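Local structure of trimethylamine-N-oxide reductase (Haemophilus influenzae, 7L5I) at residues 641-646 with 777-782. The protein probably reduces N- or S-oxide substrates such as trimethylamine N-oxide at a molybdenum centre bound by two molybdopterin guanosine dinucleotide cofactors. Sequence-based numbering, arbitrary orientation.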
ATOM      1  N   MET A 641     -14.978  23.996  -6.047  1.00 27.36           N
ATOM      2  CA  MET A 641     -15.698  22.958  -5.323  1.00 25.44           C
ATOM      3  C   MET A 641     -16.154  23.441  -3.962  1.00 25.86           C
ATOM      4  O   MET A 641     -17.110  22.889  -3.407  1.00 25.02           O
ATOM      5  CB  MET A 641     -14.819  21.726  -5.147  1.00 21.99           C
ATOM      6  CG  MET A 641     -14.513  21.039  -6.443  1.00 23.32           C
ATOM      7  SD  MET A 641     -13.371  19.680  -6.160  1.00 25.03           S
ATOM      8  CE  MET A 641     -13.064  19.182  -7.843  1.00 25.33           C
ATOM      9  N   ASN A 642     -15.468  24.438  -3.408  1.00 29.53           N
ATOM     10  CA  ASN A 642     -15.874  25.106  -2.175  1.00 30.57           C
ATOM     11  C   ASN A 642     -15.923  24.139  -0.999  1.00 31.17           C
ATOM     12  O   ASN A 642     -16.869  24.126  -0.213  1.00 29.70           O
ATOM     13  CB  ASN A 642     -17.219  25.803  -2.365  1.00 33.00           C
ATOM     14  CG  ASN A 642     -17.530  26.751  -1.240  1.00 46.34           C
ATOM     15  OD1 ASN A 642     -18.635  26.753  -0.702  1.00 77.57           O
ATOM     16  ND2 ASN A 642     -16.545  27.555  -0.858  1.00 48.28           N
ATOM     17  N   TYR A 643     -14.884  23.329  -0.869  1.00 23.44           N
ATOM     18  CA  TYR A 643     -14.786  22.386   0.227  1.00 20.98           C
ATOM     19  C   TYR A 643     -14.085  23.029   1.413  1.00 25.81           C
ATOM     20  O   TYR A 643     -13.054  23.683   1.262  1.00 27.90           O
ATOM     21  CB  TYR A 643     -14.009  21.139  -0.201  1.00 22.69           C
ATOM     22  CG  TYR A 643     -14.701  20.230  -1.173  1.00 21.88           C
ATOM     23  CD1 TYR A 643     -16.086  20.125  -1.224  1.00 25.11           C
ATOM     24  CD2 TYR A 643     -13.962  19.436  -2.032  1.00 19.33           C
ATOM     25  CE1 TYR A 643     -16.699  19.273  -2.104  1.00 22.87           C
ATOM     26  CE2 TYR A 643     -14.564  18.591  -2.919  1.00 19.77           C
ATOM     27  CZ  TYR A 643     -15.931  18.496  -2.951  1.00 23.55           C
ATOM     28  OH  TYR A 643     -16.506  17.632  -3.841  1.00 22.39           O
ATOM     29  N   ASN A 644     -14.631  22.788   2.605  1.00 26.53           N
ATOM     30  CA  ASN A 644     -14.047  23.344   3.816  1.00 26.89           C
ATOM     31  C   ASN A 644     -12.702  22.717   4.150  1.00 29.24           C
ATOM     32  O   ASN A 644     -11.880  23.352   4.823  1.00 30.26           O
ATOM     33  CB  ASN A 644     -15.013  23.147   4.984  1.00 32.61           C
ATOM     34  CG  ASN A 644     -15.278  21.675   5.283  1.00 36.86           C
ATOM     35  OD1 ASN A 644     -15.226  20.817   4.395  1.00 44.55           O
ATOM     36  ND2 ASN A 644     -15.567  21.381   6.539  1.00 56.14           N
ATOM     37  N   ASP A 645     -12.450  21.482   3.707  1.00 23.78           N
ATOM     38  CA  ASP A 645     -11.215  20.799   4.070  1.00 23.05           C
ATOM     39  C   ASP A 645     -10.271  20.609   2.882  1.00 20.49           C
ATOM     40  O   ASP A 645      -9.335  19.807   2.960  1.00 19.45           O
ATOM     41  CB  ASP A 645     -11.510  19.456   4.762  1.00 21.99           C
ATOM     42  CG  ASP A 645     -12.531  18.581   4.016  1.00 28.05           C
ATOM     43  OD1 ASP A 645     -12.839  18.858   2.843  1.00 23.71           O
ATOM     44  OD2 ASP A 645     -13.013  17.593   4.626  1.00 24.79           O
ATOM     45  N   CYS A 646     -10.453  21.377   1.810  1.00 19.84           N
ATOM     46  CA  CYS A 646      -9.466  21.430   0.731  1.00 21.68           C
ATOM     47  C   CYS A 646      -9.671  22.732  -0.035  1.00 22.19           C
ATOM     48  O   CYS A 646     -10.666  22.867  -0.748  1.00 26.61           O
ATOM     49  CB  CYS A 646      -9.603  20.228  -0.194  1.00 22.82           C
ATOM     50  SG  CYS A 646      -8.244  20.077  -1.388  1.00 24.33           S
ATOM     51  N   THR A 777      -9.943  11.644   4.025  1.00 14.97           N
ATOM     52  CA  THR A 777      -8.918  12.690   4.092  1.00 16.40           C
ATOM     53  C   THR A 777      -9.548  14.075   4.014  1.00 16.84           C
ATOM     54  O   THR A 777      -9.198  14.984   4.781  1.00 15.74           O
ATOM     55  CB  THR A 777      -7.888  12.497   2.976  1.00 14.99           C
ATOM     56  OG1 THR A 777      -8.548  12.345   1.708  1.00 15.15           O
ATOM     57  CG2 THR A 777      -7.045  11.246   3.251  1.00 13.48           C
ATOM     58  N   SER A 778     -10.483  14.240   3.104  1.00 14.63           N
ATOM     59  CA  SER A 778     -11.220  15.472   2.864  1.00 17.12           C
ATOM     60  C   SER A 778     -12.273  15.117   1.827  1.00 14.52           C
ATOM     61  O   SER A 778     -12.301  14.001   1.302  1.00 16.25           O
ATOM     62  CB  SER A 778     -10.329  16.610   2.371  1.00 19.81           C
ATOM     63  OG  SER A 778     -10.099  16.532   0.969  1.00 18.40           O
ATOM     64  N   LYS A 779     -13.131  16.089   1.503  1.00 15.78           N
ATOM     65  CA  LYS A 779     -14.126  15.846   0.474  1.00 17.71           C
ATOM     66  C   LYS A 779     -13.509  15.735  -0.911  1.00 15.94           C
ATOM     67  O   LYS A 779     -14.165  15.226  -1.812  1.00 19.15           O
ATOM     68  CB  LYS A 779     -15.181  16.949   0.486  1.00 19.41           C
ATOM     69  CG  LYS A 779     -15.930  16.979   1.800  1.00 23.58           C
ATOM     70  CD  LYS A 779     -16.936  18.118   1.823  1.00 29.62           C
ATOM     71  CE  LYS A 779     -17.739  18.066   3.092  1.00 30.65           C
ATOM     72  NZ  LYS A 779     -16.973  18.646   4.206  1.00 36.57           N
ATOM     73  N   LEU A 780     -12.264  16.171  -1.100  1.00 14.32           N
ATOM     74  CA  LEU A 780     -11.665  16.064  -2.422  1.00 15.43           C
ATOM     75  C   LEU A 780     -11.442  14.604  -2.794  1.00 16.35           C
ATOM     76  O   LEU A 780     -11.951  14.121  -3.814  1.00 17.11           O
ATOM     77  CB  LEU A 780     -10.347  16.845  -2.488  1.00 19.14           C
ATOM     78  CG  LEU A 780      -9.796  16.821  -3.913  1.00 23.83           C
ATOM     79  CD1 LEU A 780     -10.558  17.798  -4.775  1.00 22.88           C
ATOM     80  CD2 LEU A 780      -8.337  17.126  -3.944  1.00 25.07           C
ATOM     81  N   ALA A 781     -10.669  13.881  -1.983  1.00 15.15           N
ATOM     82  CA  ALA A 781     -10.281  12.523  -2.338  1.00 13.72           C
ATOM     83  C   ALA A 781     -10.961  11.433  -1.535  1.00 13.72           C
ATOM     84  O   ALA A 781     -10.965  10.275  -1.971  1.00 15.75           O
ATOM     85  CB  ALA A 781      -8.764  12.360  -2.172  1.00 12.75           C
ATOM     86  N   GLN A 782     -11.458  11.746  -0.339  1.00 14.18           N
ATOM     87  CA  GLN A 782     -11.986  10.746   0.576  1.00 13.84           C
ATOM     88  C   GLN A 782     -11.042   9.554   0.735  1.00 16.30           C
ATOM     89  O   GLN A 782     -11.473   8.390   0.743  1.00 16.21           O
ATOM     90  CB  GLN A 782     -13.365  10.286   0.107  1.00 14.70           C
ATOM     91  CG  GLN A 782     -14.397  11.390   0.038  1.00 15.08           C
ATOM     92  CD  GLN A 782     -14.973  11.749   1.412  1.00 17.99           C
ATOM     93  OE1 GLN A 782     -14.520  11.257   2.434  1.00 19.21           O
ATOM     94  NE2 GLN A 782     -15.972  12.633   1.428  1.00 19.44           N
TER
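K779 lies across the ring of Y643, its CB 3.5 Å from the ring centroid and almost exactly over the ring centre, a CH-pi contact square over the face. CB of M641 covers the opposite face, which leaves the ring sandwiched between its own segment and 777-782. The lysine chain runs on extended past CD1 of the ring, then turns at its last torsion (chi4 80°), and this bend delivers NZ to OD1 of N644 at 2.8 Å. NZ comes in tilted 31° out of the carbonyl plane. D645 holds the backbone of the other loop: its OD1 accepts K779 N at 3.1 Å in an almost straight bond (175°) that arrives from above the carboxylate plane. The second oxygen, OD2, forms a salt bridge with R356, so each carboxylate oxygen has a partner of its own; K779 NZ, 4.1 Å from D645 OD2, lies beyond salt-bridge range but probably adds some electrostatic attraction. On the apolar flank, L780 sends CD1 to SD of M641 (3.7 Å) and CD2 to SG of C646 (3.9 Å). Beyond the ring, Y643 OH bonds to G446 N and Q443. S778 OG accepts L780 N in an ST turn and is also bonded to E359. The contact thus joins a type I beta turn at Y643-C646, following helix 636-641, to a loop of the dinucleotide-binding domain characteristic of molybdopterin oxidoreductases.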